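Local coordinates for protein ACDH-11, isoform b (Caenorhabditis elegans, PDB 4Y9J) that belongs to the acyl-CoA dehydrogenase family of flavoproteins and binds flavin-adenine dinucleotide within a four-chain assembly, at residues W184-M190 against A229-L235; M327-I331 against M361-T365. One frame throughout, in Å; residues are numbered along the deposited sequence.

How the contacts relate
Contact 1 comes first along the chain and closes before contact 2 opens. It pairs strands 186-189 and 231-238 in the mixed beta-sheet of the middle domain, whereas contact 2 joins helices 304-338 and 352-383 of the acyl-CoA dehydrogenase C-terminal domain. Their centres lie about 32 Å apart, on opposite sides of the centre of the chain, and their nearest atoms stay about 20 Å from each other. Helix 304-338 links the two regions: its Met311 and Leu312 touch side chains of contact 1, and further along it supplies 327-331 to contact 2. One long helix thus runs from the sheet whose strand 186-189 meets the flavin into the helical bundle.

Contact 1: W184-M190 against A229-L235; sequences WTSGQWM and ADVALTL. With FAD (flavin-adenine dinucleotide), chain E.
Trp184 lies against Asp230 where two parallel strands of the acyl-CoA dehydrogenase middle-domain sheet start to pair. CB of Asp230 sits over the five-membered ring, 3.5 Å from its centroid, a CH-pi contact, and the carboxylate is only 17° from parallel to the indole. Asp230 OD2 uses its anti lone pair to accept from Thr185 N at 2.9 Å. The same oxygen accepts from a water that also bonds to Thr185 OG1. Thr185 O in turn takes Asp230 N, so backbone and side chain tie these two residues together.

From there the parallel ladder runs Gly187 N to Val231 O, Leu233 N to Gly187 O and Trp189 N to Leu233 O. Gly187 O is gripped twice, since Ser186 OG, turned anti to its own backbone N (chi1 -178°), also donates to it. On the face with Trp189, the methyl of Ala232 stands 3.8 Å from the centroid of the six-membered ring, over its face and offset toward the rim. Thr234 turns OG1 beside its carbonyl carbon (chi1 -168°), where it donates to Trp189 O in the carbonyl plane at 2.6 Å; Lys221 bonds to both oxygens.

The far end of strand 186-189 meets the flavin. Gln188 and Met190 also line the pocket of the bound undecanethioate ligand (UCC). Two backbone bonds from this strand end meet the pyrimidine edge of the isoalloxazine: FAD N3 donates to Gln188 O at 2.8 Å, and Met190 N donates to FAD O2 at 2.9 Å.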
loop_
_atom_site.group_PDB
_atom_site.type_symbol
_atom_site.label_atom_id
_atom_site.label_comp_id
_atom_site.label_asym_id
_atom_site.label_seq_id
_atom_site.Cartn_x
_atom_site.Cartn_y
_atom_site.Cartn_z
ATOM N N TRP B 184 21.904 -7.327 -23.444
ATOM C CA TRP B 184 20.644 -8.012 -23.216
ATOM C C TRP B 184 20.733 -8.996 -22.041
ATOM O O TRP B 184 21.836 -9.429 -21.622
ATOM C CB TRP B 184 20.231 -8.826 -24.443
ATOM C CG TRP B 184 19.587 -8.083 -25.577
ATOM C CD1 TRP B 184 19.244 -6.738 -25.618
ATOM C CD2 TRP B 184 19.147 -8.625 -26.827
ATOM N NE1 TRP B 184 18.628 -6.449 -26.764
ATOM C CE2 TRP B 184 18.573 -7.568 -27.555
ATOM C CE3 TRP B 184 19.202 -9.876 -27.406
ATOM C CZ2 TRP B 184 18.078 -7.724 -28.856
ATOM C CZ3 TRP B 184 18.677 -10.027 -28.704
ATOM C CH2 TRP B 184 18.131 -8.969 -29.392
ATOM N N THR B 185 19.555 -9.422 -21.579
ATOM C CA THR B 185 19.430 -10.512 -20.640
ATOM C C THR B 185 18.413 -11.510 -21.197
ATOM O O THR B 185 17.664 -11.179 -22.110
ATOM C CB THR B 185 18.970 -10.063 -19.239
ATOM O OG1 THR B 185 17.714 -9.348 -19.305
ATOM C CG2 THR B 185 20.046 -9.271 -18.573
ATOM N N SER B 186 18.447 -12.737 -20.671
ATOM C CA SER B 186 17.545 -13.788 -21.091
ATOM C C SER B 186 16.727 -14.314 -19.940
ATOM O O SER B 186 17.197 -14.339 -18.802
ATOM C CB SER B 186 18.288 -14.949 -21.721
ATOM O OG SER B 186 17.436 -16.004 -22.205
ATOM N N GLY B 187 15.559 -14.847 -20.281
ATOM C CA GLY B 187 14.804 -15.717 -19.366
ATOM C C GLY B 187 14.785 -17.155 -19.837
ATOM O O GLY B 187 15.425 -17.488 -20.834
ATOM N N GLN B 188 14.121 -18.007 -19.067
ATOM C CA GLN B 188 14.135 -19.456 -19.247
ATOM C C GLN B 188 12.719 -19.846 -18.802
ATOM O O GLN B 188 12.402 -19.735 -17.619
ATOM C CB GLN B 188 15.210 -20.059 -18.303
ATOM C CG GLN B 188 15.233 -21.622 -18.115
ATOM C CD GLN B 188 16.132 -22.092 -16.959
ATOM O OE1 GLN B 188 16.658 -21.289 -16.186
ATOM N NE2 GLN B 188 16.242 -23.427 -16.784
ATOM N N TRP B 189 11.885 -20.307 -19.735
ATOM C CA TRP B 189 10.445 -20.577 -19.426
ATOM C C TRP B 189 10.093 -22.066 -19.598
ATOM O O TRP B 189 9.602 -22.514 -20.630
ATOM C CB TRP B 189 9.505 -19.745 -20.292
ATOM C CG TRP B 189 9.719 -18.251 -20.276
ATOM C CD1 TRP B 189 10.418 -17.506 -19.381
ATOM C CD2 TRP B 189 9.201 -17.330 -21.235
ATOM N NE1 TRP B 189 10.378 -16.166 -19.735
ATOM C CE2 TRP B 189 9.656 -16.036 -20.872
ATOM C CE3 TRP B 189 8.418 -17.473 -22.373
ATOM C CZ2 TRP B 189 9.327 -14.925 -21.571
ATOM C CZ3 TRP B 189 8.109 -16.371 -23.089
ATOM C CH2 TRP B 189 8.568 -15.105 -22.690
ATOM N N MET B 190 10.325 -22.825 -18.549
ATOM C CA MET B 190 10.082 -24.241 -18.507
ATOM C C MET B 190 8.859 -24.689 -17.738
ATOM O O MET B 190 8.061 -25.576 -18.207
ATOM C CB MET B 190 11.300 -24.959 -17.907
ATOM C CG MET B 190 12.436 -25.021 -18.893
ATOM S SD MET B 190 13.989 -25.712 -18.229
ATOM C CE MET B 190 13.488 -27.394 -17.817
ATOM N N ALA B 229 13.457 -9.097 -19.298
ATOM C CA ALA B 229 14.557 -9.558 -20.173
ATOM C C ALA B 229 14.234 -9.334 -21.665
ATOM O O ALA B 229 13.090 -8.998 -22.021
ATOM C CB ALA B 229 14.782 -11.007 -19.962
ATOM N N ASP B 230 15.234 -9.500 -22.526
ATOM C CA ASP B 230 15.055 -9.246 -23.939
ATOM C C ASP B 230 14.660 -10.463 -24.739
ATOM O O ASP B 230 13.961 -10.338 -25.753
ATOM C CB ASP B 230 16.333 -8.610 -24.476
ATOM C CG ASP B 230 16.747 -7.435 -23.626
ATOM O OD1 ASP B 230 16.148 -6.379 -23.871
ATOM O OD2 ASP B 230 17.577 -7.607 -22.652
ATOM N N VAL B 231 15.154 -11.630 -24.332
ATOM C CA VAL B 231 14.869 -12.904 -24.992
ATOM C C VAL B 231 14.606 -13.966 -23.938
ATOM O O VAL B 231 14.864 -13.782 -22.749
ATOM C CB VAL B 231 16.028 -13.387 -25.897
ATOM C CG1 VAL B 231 16.245 -12.450 -27.063
ATOM C CG2 VAL B 231 17.295 -13.590 -25.085
ATOM N N ALA B 232 14.121 -15.106 -24.404
ATOM C CA ALA B 232 13.910 -16.246 -23.560
ATOM C C ALA B 232 14.041 -17.523 -24.349
ATOM O O ALA B 232 13.743 -17.573 -25.518
ATOM C CB ALA B 232 12.537 -16.171 -22.901
ATOM N N LEU B 233 14.491 -18.540 -23.656
ATOM C CA LEU B 233 14.474 -19.904 -24.145
ATOM C C LEU B 233 13.291 -20.588 -23.532
ATOM O O LEU B 233 13.053 -20.431 -22.323
ATOM C CB LEU B 233 15.762 -20.583 -23.754
ATOM C CG LEU B 233 17.028 -20.042 -24.514
ATOM C CD1 LEU B 233 18.292 -20.732 -24.049
ATOM C CD2 LEU B 233 16.897 -20.430 -25.944
ATOM N N THR B 234 12.585 -21.391 -24.330
ATOM C CA THR B 234 11.469 -22.156 -23.808
ATOM C C THR B 234 11.264 -23.450 -24.561
ATOM O O THR B 234 11.900 -23.672 -25.584
ATOM C CB THR B 234 10.165 -21.285 -23.852
ATOM O OG1 THR B 234 9.100 -21.897 -23.092
ATOM C CG2 THR B 234 9.758 -21.003 -25.225
ATOM N N LEU B 235 10.447 -24.345 -23.996
ATOM C CA LEU B 235 10.147 -25.655 -24.589
ATOM C C LEU B 235 8.720 -25.625 -25.004
ATOM O O LEU B 235 7.931 -25.002 -24.296
ATOM C CB LEU B 235 10.271 -26.718 -23.521
ATOM C CG LEU B 235 11.687 -26.852 -22.976
ATOM C CD1 LEU B 235 11.666 -27.882 -21.839
ATOM C CD2 LEU B 235 12.709 -27.279 -24.045
HETATM P PA FAD E . 6.897 -30.064 -7.951
HETATM O O1A FAD E . 7.761 -30.935 -8.863
HETATM O O2A FAD E . 5.372 -30.131 -8.133
HETATM O O5B FAD E . 7.080 -30.534 -6.415
HETATM C C5B FAD E . 8.385 -30.543 -5.850
HETATM C C4B FAD E . 8.416 -31.638 -4.820
HETATM O O4B FAD E . 8.121 -32.851 -5.545
HETATM C C3B FAD E . 9.732 -31.783 -4.126
HETATM O O3B FAD E . 9.611 -32.532 -2.858
HETATM C C2B FAD E . 10.397 -32.757 -5.080
HETATM O O2B FAD E . 11.503 -33.436 -4.464
HETATM C C1B FAD E . 9.223 -33.719 -5.385
HETATM N N9A FAD E . 9.484 -34.542 -6.581
HETATM C C8A FAD E . 9.369 -34.150 -7.889
HETATM N N7A FAD E . 9.758 -35.170 -8.709
HETATM C C5A FAD E . 10.078 -36.242 -7.920
HETATM C C6A FAD E . 10.546 -37.612 -8.146
HETATM N N6A FAD E . 10.718 -38.072 -9.417
HETATM N N1A FAD E . 10.772 -38.374 -7.047
HETATM C C2A FAD E . 10.618 -37.907 -5.803
HETATM N N3A FAD E . 10.189 -36.678 -5.518
HETATM C C4A FAD E . 9.908 -35.822 -6.528
HETATM N N1 FAD E . 10.703 -21.926 -13.577
HETATM C C2 FAD E . 10.963 -21.475 -14.841
HETATM O O2 FAD E . 10.927 -22.322 -15.772
HETATM N N3 FAD E . 11.348 -20.276 -15.122
HETATM C C4 FAD E . 11.472 -19.291 -14.263
HETATM O O4 FAD E . 11.811 -18.178 -14.599
HETATM C C4X FAD E . 11.183 -19.682 -12.837
HETATM N N5 FAD E . 11.165 -18.651 -11.881
HETATM C C5X FAD E . 10.854 -19.139 -10.581
HETATM C C6 FAD E . 10.891 -18.136 -9.566
HETATM C C7 FAD E . 10.622 -18.540 -8.216
HETATM C C7M FAD E . 10.718 -17.451 -7.196
HETATM C C8 FAD E . 10.245 -19.915 -7.960
HETATM C C8M FAD E . 9.922 -20.348 -6.521
HETATM C C9 FAD E . 10.202 -20.897 -8.943
HETATM C C9A FAD E . 10.481 -20.522 -10.298
HETATM N N10 FAD E . 10.402 -21.465 -11.285
HETATM C C10 FAD E . 10.727 -21.030 -12.594
HETATM C "C1'" FAD E . 9.945 -22.785 -11.036
HETATM C "C2'" FAD E . 10.878 -23.824 -10.402
HETATM O "O2'" FAD E . 11.824 -24.336 -11.321
HETATM C "C3'" FAD E . 10.020 -24.962 -9.858
HETATM O "O3'" FAD E . 9.277 -24.384 -8.813
HETATM C "C4'" FAD E . 10.875 -26.123 -9.387
HETATM O "O4'" FAD E . 11.615 -26.704 -10.463
HETATM C "C5'" FAD E . 10.020 -27.179 -8.677
HETATM O "O5'" FAD E . 8.974 -27.683 -9.605
HETATM P P FAD E . 7.392 -27.503 -9.129
HETATM O O1P FAD E . 7.227 -26.116 -8.649
HETATM O O2P FAD E . 6.534 -28.058 -10.238
HETATM O O3P FAD E . 7.318 -28.533 -7.859
HETATM O O HOH W 1 17.926 -6.687 -20.150
#

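Contact 2: M327-I331 against M361-T365; sequences MRRII and MEVDT
Arg328 and Glu362 meet end-on across two antiparallel helices of the acyl-CoA dehydrogenase C-terminal domain, whose local axes pass 10.5 Å apart at 155°. The guanidinium and carboxylate planes are 29° apart, nearly coplanar, and each terminal nitrogen takes its own oxygen. Arg328 NH1 reaches the syn lone pair of Glu362 OE1 at 2.7 Å, almost straight at 178° and in the guanidinium plane. The second bond, from Arg328 NH2 to Glu362 OE2, is longer at 3.0 Å and tilted from both planes. Bends at chi2 and chi3 fold the arginine round to present this end, while CG2 of Thr365 lies over one face of the guanidinium. Each group has a second salt-bridge partner, Asp31 at Arg328 NE and Arg366 at Glu362 OE2.

Beside the salt bridge the side chains are mostly apolar. Ile331 and Met361 slide past each other in opposite directions, bringing Ile331 CG1 3.9 Å from Met361 CE. Met327 passes Thr365 in the same antiparallel way, and Ile331 and Thr365 point tip to tip, although the position of Thr365 OG1 is doubtful. CG2 of Ile331 rests against Glu362 OE1 at 3.6 Å.

Pro32, in a loop, lies against both Arg328 and Glu362, and Ile586, on helix 577-587 of the second subunit, packs on Glu362. Helix 389-419 packs on this pair of helices, touching Met327, Met361 and Thr365 through Gln409, Met413 and Glu416.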
loop_
_atom_site.group_PDB
_atom_site.type_symbol
_atom_site.label_atom_id
_atom_site.label_comp_id
_atom_site.label_asym_id
_atom_site.label_seq_id
_atom_site.Cartn_x
_atom_site.Cartn_y
_atom_site.Cartn_z
ATOM N N MET B 327 25.340 -17.420 2.718
ATOM C CA MET B 327 26.050 -18.014 3.850
ATOM C C MET B 327 27.230 -17.142 4.279
ATOM O O MET B 327 27.368 -16.749 5.448
ATOM C CB MET B 327 26.481 -19.425 3.511
ATOM C CG MET B 327 25.323 -20.377 3.267
ATOM S SD MET B 327 25.662 -21.909 2.306
ATOM C CE MET B 327 26.870 -22.575 3.330
ATOM N N ARG B 328 28.070 -16.769 3.336
ATOM C CA ARG B 328 29.206 -15.896 3.646
ATOM C C ARG B 328 28.731 -14.532 4.128
ATOM O O ARG B 328 29.327 -13.972 5.068
ATOM C CB ARG B 328 30.100 -15.752 2.433
ATOM C CG ARG B 328 31.188 -14.646 2.520
ATOM C CD ARG B 328 32.161 -14.825 3.648
ATOM N NE ARG B 328 32.837 -16.126 3.539
ATOM C CZ ARG B 328 33.139 -16.947 4.529
ATOM N NH1 ARG B 328 32.812 -16.636 5.786
ATOM N NH2 ARG B 328 33.788 -18.099 4.268
ATOM N N ARG B 329 27.714 -13.965 3.496
ATOM C CA ARG B 329 27.258 -12.637 3.896
ATOM C C ARG B 329 26.795 -12.610 5.401
ATOM O O ARG B 329 27.202 -11.754 6.167
ATOM C CB ARG B 329 26.166 -12.101 2.944
ATOM C CG ARG B 329 25.569 -10.767 3.346
ATOM C CD ARG B 329 26.639 -9.685 3.396
ATOM N NE ARG B 329 27.259 -9.408 2.075
ATOM C CZ ARG B 329 26.777 -8.546 1.176
ATOM N NH1 ARG B 329 25.615 -7.935 1.371
ATOM N NH2 ARG B 329 27.428 -8.360 0.029
ATOM N N ILE B 330 25.986 -13.567 5.787
ATOM C CA ILE B 330 25.487 -13.606 7.138
ATOM C C ILE B 330 26.610 -13.805 8.111
ATOM O O ILE B 330 26.617 -13.173 9.138
ATOM C CB ILE B 330 24.272 -14.535 7.306
ATOM C CG1 ILE B 330 23.491 -14.175 8.589
ATOM C CG2 ILE B 330 24.708 -15.972 7.417
ATOM C CD1 ILE B 330 22.883 -12.790 8.543
ATOM N N ILE B 331 27.611 -14.614 7.790
ATOM C CA ILE B 331 28.692 -14.839 8.682
ATOM C C ILE B 331 29.557 -13.564 8.767
ATOM O O ILE B 331 30.013 -13.191 9.825
ATOM C CB ILE B 331 29.560 -16.043 8.195
ATOM C CG1 ILE B 331 28.800 -17.370 8.249
ATOM C CG2 ILE B 331 30.880 -16.137 8.965
ATOM C CD1 ILE B 331 29.616 -18.503 7.616
ATOM N N MET B 361 29.700 -22.907 11.367
ATOM C CA MET B 361 29.191 -22.305 10.118
ATOM C C MET B 361 30.320 -22.010 9.137
ATOM O O MET B 361 30.171 -22.268 7.943
ATOM C CB MET B 361 28.408 -21.025 10.412
ATOM C CG MET B 361 27.202 -21.283 11.341
ATOM S SD MET B 361 26.513 -19.809 12.132
ATOM C CE MET B 361 26.143 -18.694 10.849
ATOM N N GLU B 362 31.436 -21.508 9.642
ATOM C CA GLU B 362 32.568 -21.228 8.839
ATOM C C GLU B 362 33.195 -22.487 8.215
ATOM O O GLU B 362 33.529 -22.485 7.065
ATOM C CB GLU B 362 33.565 -20.408 9.645
ATOM C CG GLU B 362 34.786 -20.065 8.839
ATOM C CD GLU B 362 34.478 -19.100 7.705
ATOM O OE1 GLU B 362 33.495 -18.356 7.813
ATOM O OE2 GLU B 362 35.232 -19.103 6.715
ATOM N N VAL B 363 33.326 -23.561 8.976
ATOM C CA VAL B 363 33.886 -24.833 8.498
ATOM C C VAL B 363 33.035 -25.391 7.340
ATOM O O VAL B 363 33.553 -25.770 6.286
ATOM C CB VAL B 363 33.922 -25.868 9.649
ATOM C CG1 VAL B 363 34.178 -27.294 9.138
ATOM C CG2 VAL B 363 34.947 -25.499 10.704
ATOM N N ASP B 364 31.712 -25.376 7.519
ATOM C CA ASP B 364 30.810 -25.931 6.525
ATOM C C ASP B 364 30.793 -25.066 5.244
ATOM O O ASP B 364 30.674 -25.584 4.158
ATOM C CB ASP B 364 29.382 -26.066 7.106
ATOM C CG ASP B 364 29.232 -27.248 8.086
ATOM O OD1 ASP B 364 30.091 -28.174 8.102
ATOM O OD2 ASP B 364 28.175 -27.241 8.810
ATOM N N THR B 365 30.939 -23.760 5.393
ATOM C CA THR B 365 30.886 -22.807 4.296
ATOM C C THR B 365 32.189 -22.955 3.476
ATOM O O THR B 365 32.136 -22.894 2.281
ATOM C CB THR B 365 30.740 -21.379 4.847
ATOM O OG1 THR B 365 29.433 -21.235 5.493
ATOM C CG2 THR B 365 30.836 -20.393 3.761
#